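Local structure of Syntaxin1 (Monosiga brevicollis, 2XHE) at residues F47-R52 and K109-E114; R117-G122 and T131-R136. The protein probably acts as a SNAP receptor of the syntaxin family, binding SNARE partners in membrane fusion. All coordinates share one frame; numbering follows the deposited sequence.

Interaction 1: F47-R52 and K109-E114; sequences FNRVKR and KQIEKE
A bend in the middle of the Arg49 chain (chi3 79°) swings its guanidinium over the side chain of Gln110, whose CG, anti to the backbone N (chi1 175°), is placed against one face of the flat group. Gln110 CG lies over the centre of that face, 3.8 Å from Arg49 CZ. The amide beyond it, turned by a bend at chi2, is tilted 53° from the guanidinium plane. No hydrogen bond joins the two; methylene meets face. Nearer the backbone, Arg49 CD slides past Ile111 CG1 at 4.0 Å, the two chains running in opposite directions. Beside them, Val50 CG1 meets Ile111 CD1 at 3.9 Å, the valine and isoleucine crossing at about a right angle. These buried branched side chains suit the interior of the three-helix syntaxin N-terminal domain, whose helix 131-171 covers Val50 through Leu143. The helix segments are near antiparallel (147°), with axes 11.4 Å apart, a spacing bridged by the long Arg49 and Gln110.

The guanidinium is fixed mainly from outside the segments: Arg49 NH2 forms a salt bridge with Asp107, whose other carboxylate oxygen takes Arg52 NE. Arg52 NH1 lies 3.6 Å above the second face of Arg49, toward its rim. Replacing Arg49 by an alanine would probably leave Asp107 with one basic partner fewer and uncover Gln110 CG. Chemically, arginine does two jobs here: its methylenes extend the apolar seam, and its charged end, gathered with Arg52 round one carboxylate, ties the helices together at the less buried margin.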
loop_
_atom_site.group_PDB
_atom_site.type_symbol
_atom_site.label_atom_id
_atom_site.label_comp_id
_atom_site.label_asym_id
_atom_site.label_seq_id
_atom_site.Cartn_x
_atom_site.Cartn_y
_atom_site.Cartn_z
ATOM N N PHE B 47 -15.425 -9.670 -24.854
ATOM C CA PHE B 47 -15.515 -8.262 -24.461
ATOM C C PHE B 47 -16.961 -7.772 -24.429
ATOM O O PHE B 47 -17.289 -6.783 -23.757
ATOM C CB PHE B 47 -14.638 -7.382 -25.343
ATOM C CG PHE B 47 -13.181 -7.537 -25.064
ATOM C CD1 PHE B 47 -12.567 -6.764 -24.087
ATOM C CD2 PHE B 47 -12.426 -8.476 -25.749
ATOM C CE1 PHE B 47 -11.224 -6.907 -23.818
ATOM C CE2 PHE B 47 -11.084 -8.624 -25.485
ATOM C CZ PHE B 47 -10.480 -7.834 -24.517
ATOM N N ASN B 48 -17.809 -8.491 -25.162
ATOM C CA ASN B 48 -19.250 -8.329 -25.123
ATOM C C ASN B 48 -19.833 -8.644 -23.746
ATOM O O ASN B 48 -20.591 -7.848 -23.181
ATOM C CB ASN B 48 -19.855 -9.288 -26.130
ATOM C CG ASN B 48 -20.685 -8.597 -27.167
ATOM O OD1 ASN B 48 -20.268 -7.593 -27.753
ATOM N ND2 ASN B 48 -21.872 -9.141 -27.421
ATOM N N ARG B 49 -19.493 -9.819 -23.213
ATOM C CA ARG B 49 -20.012 -10.228 -21.916
ATOM C C ARG B 49 -19.580 -9.250 -20.830
ATOM O O ARG B 49 -20.375 -8.894 -19.957
ATOM C CB ARG B 49 -19.549 -11.633 -21.515
ATOM C CG ARG B 49 -19.348 -12.628 -22.635
ATOM C CD ARG B 49 -19.336 -14.036 -22.057
ATOM N NE ARG B 49 -20.697 -14.480 -21.798
ATOM C CZ ARG B 49 -21.397 -15.212 -22.659
ATOM N NH1 ARG B 49 -20.828 -15.589 -23.800
ATOM N NH2 ARG B 49 -22.649 -15.579 -22.384
ATOM N N VAL B 50 -18.322 -8.821 -20.853
ATOM C CA VAL B 50 -17.885 -7.960 -19.762
ATOM C C VAL B 50 -18.466 -6.545 -19.861
ATOM O O VAL B 50 -18.810 -5.942 -18.838
ATOM C CB VAL B 50 -16.351 -8.037 -19.447
ATOM C CG1 VAL B 50 -15.955 -9.478 -19.125
ATOM C CG2 VAL B 50 -15.504 -7.501 -20.564
ATOM N N LYS B 51 -18.620 -6.036 -21.085
ATOM C CA LYS B 51 -19.438 -4.840 -21.300
ATOM C C LYS B 51 -20.831 -5.076 -20.703
ATOM O O LYS B 51 -21.308 -4.275 -19.894
ATOM C CB LYS B 51 -19.564 -4.508 -22.784
ATOM C CG LYS B 51 -19.158 -3.081 -23.146
ATOM C CD LYS B 51 -19.892 -2.060 -22.304
ATOM C CE LYS B 51 -19.267 -0.686 -22.473
ATOM N NZ LYS B 51 -20.218 0.402 -22.096
ATOM N N ARG B 52 -21.469 -6.181 -21.096
ATOM C CA ARG B 52 -22.775 -6.552 -20.554
ATOM C C ARG B 52 -22.778 -6.550 -19.027
ATOM O O ARG B 52 -23.670 -5.941 -18.422
ATOM C CB ARG B 52 -23.234 -7.921 -21.078
ATOM C CG ARG B 52 -24.702 -7.968 -21.532
ATOM C CD ARG B 52 -25.374 -9.323 -21.298
ATOM N NE ARG B 52 -24.536 -10.475 -21.631
ATOM C CZ ARG B 52 -24.041 -10.728 -22.840
ATOM N NH1 ARG B 52 -23.293 -11.808 -23.036
ATOM N NH2 ARG B 52 -24.283 -9.898 -23.853
ATOM N N LYS B 109 -20.110 -17.355 -14.712
ATOM C CA LYS B 109 -19.905 -18.802 -14.786
ATOM C C LYS B 109 -19.425 -19.228 -16.160
ATOM O O LYS B 109 -18.501 -20.029 -16.278
ATOM C CB LYS B 109 -21.161 -19.580 -14.381
ATOM C CG LYS B 109 -21.254 -19.821 -12.877
ATOM C CD LYS B 109 -22.538 -20.528 -12.475
ATOM C CE LYS B 109 -22.665 -20.605 -10.955
ATOM N NZ LYS B 109 -23.968 -21.193 -10.525
ATOM N N GLN B 110 -20.042 -18.681 -17.202
ATOM C CA GLN B 110 -19.649 -19.012 -18.564
ATOM C C GLN B 110 -18.160 -18.708 -18.782
ATOM O O GLN B 110 -17.442 -19.503 -19.393
ATOM C CB GLN B 110 -20.543 -18.282 -19.580
ATOM C CG GLN B 110 -20.154 -18.468 -21.059
ATOM C CD GLN B 110 -19.958 -19.930 -21.455
ATOM O OE1 GLN B 110 -20.539 -20.841 -20.849
ATOM N NE2 GLN B 110 -19.132 -20.158 -22.480
ATOM N N ILE B 111 -17.691 -17.574 -18.259
ATOM C CA ILE B 111 -16.294 -17.180 -18.441
ATOM C C ILE B 111 -15.365 -18.064 -17.613
ATOM O O ILE B 111 -14.240 -18.354 -18.028
ATOM C CB ILE B 111 -16.044 -15.692 -18.096
ATOM C CG1 ILE B 111 -17.031 -14.792 -18.841
ATOM C CG2 ILE B 111 -14.619 -15.301 -18.450
ATOM C CD1 ILE B 111 -16.795 -13.298 -18.634
ATOM N N GLU B 112 -15.848 -18.494 -16.449
ATOM C CA GLU B 112 -15.097 -19.395 -15.588
ATOM C C GLU B 112 -14.798 -20.681 -16.336
ATOM O O GLU B 112 -13.640 -21.015 -16.564
ATOM C CB GLU B 112 -15.875 -19.711 -14.315
ATOM C CG GLU B 112 -15.112 -20.598 -13.352
ATOM C CD GLU B 112 -16.019 -21.254 -12.337
ATOM O OE1 GLU B 112 -17.251 -21.053 -12.441
ATOM O OE2 GLU B 112 -15.503 -21.969 -11.443
ATOM N N LYS B 113 -15.853 -21.398 -16.716
ATOM C CA LYS B 113 -15.712 -22.593 -17.541
ATOM C C LYS B 113 -14.838 -22.315 -18.763
ATOM O O LYS B 113 -13.953 -23.098 -19.091
ATOM C CB LYS B 113 -17.084 -23.126 -17.969
ATOM C CG LYS B 113 -17.928 -23.667 -16.813
ATOM C CD LYS B 113 -19.297 -24.165 -17.284
ATOM C CE LYS B 113 -20.136 -24.682 -16.113
ATOM N NZ LYS B 113 -21.516 -25.076 -16.520
ATOM N N GLU B 114 -15.085 -21.193 -19.431
ATOM C CA GLU B 114 -14.284 -20.809 -20.593
ATOM C C GLU B 114 -12.795 -20.755 -20.246
ATOM O O GLU B 114 -11.963 -21.255 -21.006
ATOM C CB GLU B 114 -14.748 -19.460 -21.163
ATOM C CG GLU B 114 -15.579 -19.552 -22.439
ATOM C CD GLU B 114 -16.063 -18.188 -22.926
ATOM O OE1 GLU B 114 -16.115 -17.247 -22.106
ATOM O OE2 GLU B 114 -16.396 -18.054 -24.126
#

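Interaction 2: R117-G122 and T131-R136; sequences RAQQEG and TDLRIR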
loop_
_atom_site.group_PDB
_atom_site.type_symbol
_atom_site.label_atom_id
_atom_site.label_comp_id
_atom_site.label_asym_id
_atom_site.label_seq_id
_atom_site.Cartn_x
_atom_site.Cartn_y
_atom_site.Cartn_z
ATOM N N ARG B 117 -11.367 -24.344 -19.003
ATOM C CA ARG B 117 -11.158 -25.182 -20.178
ATOM C C ARG B 117 -10.199 -24.528 -21.163
ATOM O O ARG B 117 -10.325 -24.714 -22.378
ATOM C CB ARG B 117 -12.485 -25.459 -20.892
ATOM C CG ARG B 117 -13.444 -26.393 -20.158
ATOM C CD ARG B 117 -14.565 -26.855 -21.093
ATOM N NE ARG B 117 -14.063 -27.714 -22.167
ATOM C CZ ARG B 117 -14.772 -28.092 -23.230
ATOM N NH1 ARG B 117 -16.024 -27.681 -23.380
ATOM N NH2 ARG B 117 -14.224 -28.878 -24.149
ATOM N N ALA B 118 -9.251 -23.755 -20.642
ATOM C CA ALA B 118 -8.286 -23.055 -21.486
ATOM C C ALA B 118 -6.927 -22.918 -20.807
ATOM O O ALA B 118 -5.968 -22.443 -21.421
ATOM C CB ALA B 118 -8.819 -21.688 -21.887
ATOM N N GLN B 119 -6.858 -23.328 -19.541
ATOM C CA GLN B 119 -5.611 -23.306 -18.785
ATOM C C GLN B 119 -4.509 -24.051 -19.535
ATOM O O GLN B 119 -3.555 -23.445 -20.024
ATOM C CB GLN B 119 -5.815 -23.943 -17.407
ATOM C CG GLN B 119 -6.852 -23.258 -16.527
ATOM C CD GLN B 119 -6.330 -21.989 -15.874
ATOM O OE1 GLN B 119 -5.121 -21.822 -15.681
ATOM N NE2 GLN B 119 -7.244 -21.086 -15.524
ATOM N N GLN B 120 -4.662 -25.369 -19.631
ATOM C CA GLN B 120 -3.638 -26.246 -20.197
ATOM C C GLN B 120 -3.189 -25.808 -21.594
ATOM O O GLN B 120 -2.040 -26.021 -21.988
ATOM C CB GLN B 120 -4.143 -27.696 -20.231
ATOM C CG GLN B 120 -4.945 -28.126 -18.995
ATOM C CD GLN B 120 -6.424 -27.750 -19.078
ATOM O OE1 GLN B 120 -6.848 -26.721 -18.548
ATOM N NE2 GLN B 120 -7.214 -28.589 -19.739
ATOM N N GLU B 121 -4.102 -25.191 -22.331
ATOM C CA GLU B 121 -3.828 -24.772 -23.699
ATOM C C GLU B 121 -3.139 -23.414 -23.729
ATOM O O GLU B 121 -2.339 -23.130 -24.622
ATOM C CB GLU B 121 -5.126 -24.719 -24.519
ATOM C CG GLU B 121 -5.731 -26.082 -24.866
ATOM C CD GLU B 121 -6.335 -26.804 -23.666
ATOM O OE1 GLU B 121 -6.670 -26.134 -22.667
ATOM O OE2 GLU B 121 -6.482 -28.045 -23.725
ATOM N N GLY B 122 -3.453 -22.577 -22.747
ATOM C CA GLY B 122 -2.938 -21.222 -22.704
ATOM C C GLY B 122 -1.659 -21.074 -21.903
ATOM O O GLY B 122 -1.195 -19.954 -21.681
ATOM N N THR B 131 -1.615 -13.573 -23.306
ATOM C CA THR B 131 -2.339 -12.322 -23.141
ATOM C C THR B 131 -3.862 -12.543 -23.157
ATOM O O THR B 131 -4.594 -11.909 -22.400
ATOM C CB THR B 131 -1.873 -11.264 -24.180
ATOM O OG1 THR B 131 -0.439 -11.275 -24.263
ATOM C CG2 THR B 131 -2.333 -9.868 -23.783
ATOM N N ASP B 132 -4.328 -13.467 -23.994
ATOM C CA ASP B 132 -5.746 -13.834 -24.034
ATOM C C ASP B 132 -6.228 -14.261 -22.650
ATOM O O ASP B 132 -7.139 -13.658 -22.082
ATOM C CB ASP B 132 -5.986 -14.985 -25.021
ATOM C CG ASP B 132 -5.353 -14.740 -26.382
ATOM O OD1 ASP B 132 -4.131 -14.981 -26.529
ATOM O OD2 ASP B 132 -6.082 -14.319 -27.310
ATOM N N LEU B 133 -5.600 -15.305 -22.114
ATOM C CA LEU B 133 -6.004 -15.886 -20.837
ATOM C C LEU B 133 -5.725 -14.953 -19.650
ATOM O O LEU B 133 -6.496 -14.919 -18.686
ATOM C CB LEU B 133 -5.352 -17.264 -20.639
ATOM C CG LEU B 133 -5.638 -17.997 -19.327
ATOM C CD1 LEU B 133 -7.123 -18.141 -19.093
ATOM C CD2 LEU B 133 -4.976 -19.354 -19.328
ATOM N N ARG B 134 -4.635 -14.194 -19.724
ATOM C CA ARG B 134 -4.331 -13.202 -18.696
ATOM C C ARG B 134 -5.452 -12.168 -18.570
ATOM O O ARG B 134 -5.936 -11.903 -17.463
ATOM C CB ARG B 134 -3.001 -12.510 -18.991
ATOM C CG ARG B 134 -1.768 -13.371 -18.725
ATOM C CD ARG B 134 -0.499 -12.647 -19.157
ATOM N NE ARG B 134 -0.436 -11.308 -18.579
ATOM C CZ ARG B 134 0.118 -10.261 -19.180
ATOM N NH1 ARG B 134 0.657 -10.395 -20.386
ATOM N NH2 ARG B 134 0.121 -9.079 -18.580
ATOM N N ILE B 135 -5.852 -11.593 -19.709
ATOM C CA ILE B 135 -6.948 -10.630 -19.777
ATOM C C ILE B 135 -8.249 -11.228 -19.261
ATOM O O ILE B 135 -8.942 -10.624 -18.446
ATOM C CB ILE B 135 -7.159 -10.125 -21.218
ATOM C CG1 ILE B 135 -6.063 -9.127 -21.591
ATOM C CG2 ILE B 135 -8.528 -9.473 -21.383
ATOM C CD1 ILE B 135 -5.881 -8.944 -23.075
ATOM N N ARG B 136 -8.579 -12.421 -19.736
ATOM C CA ARG B 136 -9.783 -13.098 -19.278
ATOM C C ARG B 136 -9.802 -13.240 -17.755
ATOM O O ARG B 136 -10.823 -13.000 -17.111
ATOM C CB ARG B 136 -9.899 -14.477 -19.932
ATOM C CG ARG B 136 -10.035 -14.454 -21.449
ATOM C CD ARG B 136 -10.045 -15.866 -22.028
ATOM N NE ARG B 136 -11.018 -15.977 -23.106
ATOM C CZ ARG B 136 -12.297 -16.286 -22.926
ATOM N NH1 ARG B 136 -12.749 -16.531 -21.705
ATOM N NH2 ARG B 136 -13.118 -16.345 -23.967
#
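Gly122 and Leu133 bring the two backbones closest, their CA atoms 6.4 Å apart, at the end of a short, weakly bonded helical turn (119-122) that follows the departure from helical geometry at Arg117. The turn belongs to the linker between the second and third helices (Hb and Hc) of the syntaxin Habc three-helix domain, here helices 80-116 and 131-171.

Leu133 carries the contact almost alone. Its CG stands opposite the backbone N (chi1 178°), which extends the side chain from helix 131-171 toward the turn, and the CD2 methyl does the touching. It meets mostly backbone: CD2 lies 3.9 Å from Ala118 O and 4.0 Å from Gln119 CA, with Gly122 CA a little farther off, at 4.4 Å. A leucine suits this place because a long apolar branch can reach the inner surface of the turn while its own backbone stays on the neighbouring helix. Ala118 directs its CB toward that helix, but its carbonyl O is the touching atom, and a small residue suits a place where backbone makes the contact. Glycine at 122 presents no side chain at the closest backbone approach, which lets its CA face the leucine methyl.

No hydrogen bond crosses between the segments; the direct contact is van der Waals in kind. Polar bonds flank segment 131-136: Ser130 OG bonds to Leu133 N in the first turn of helix 131-171, and Arg136 NH1 reaches Asn115 OD1, linking the segment to helix 80-116. Away from the turn, Asp132 and Arg134 each pair with an oppositely charged side chain on the chain of another protein. The short turn is closed by Gly122 N, which donates to Ala118 O at 2.8 Å; that same carbonyl oxygen touches Leu133 CD2.

In the fold
Interaction 1 closes before interaction 2 opens along the chain, and their centres are about 13 Å apart, on the same side of the chain's centre. Interaction 1 joins helix 44-72 to helix 80-116; interaction 2 follows where helix 80-116 gives way to the turn leading into helix 131-171. The two sites touch through Phe47 CZ and Ile135 CG2, 4.0 Å apart, and through a long, weak ion pair between Glu114 and Arg136. Helices 44-72, 80-116 and 131-171 are thus tied together at one end of the bundle. Phe47, Asp132 and Arg134 also meet another protein chain, so this end of the bundle also forms part of the surface facing that chain.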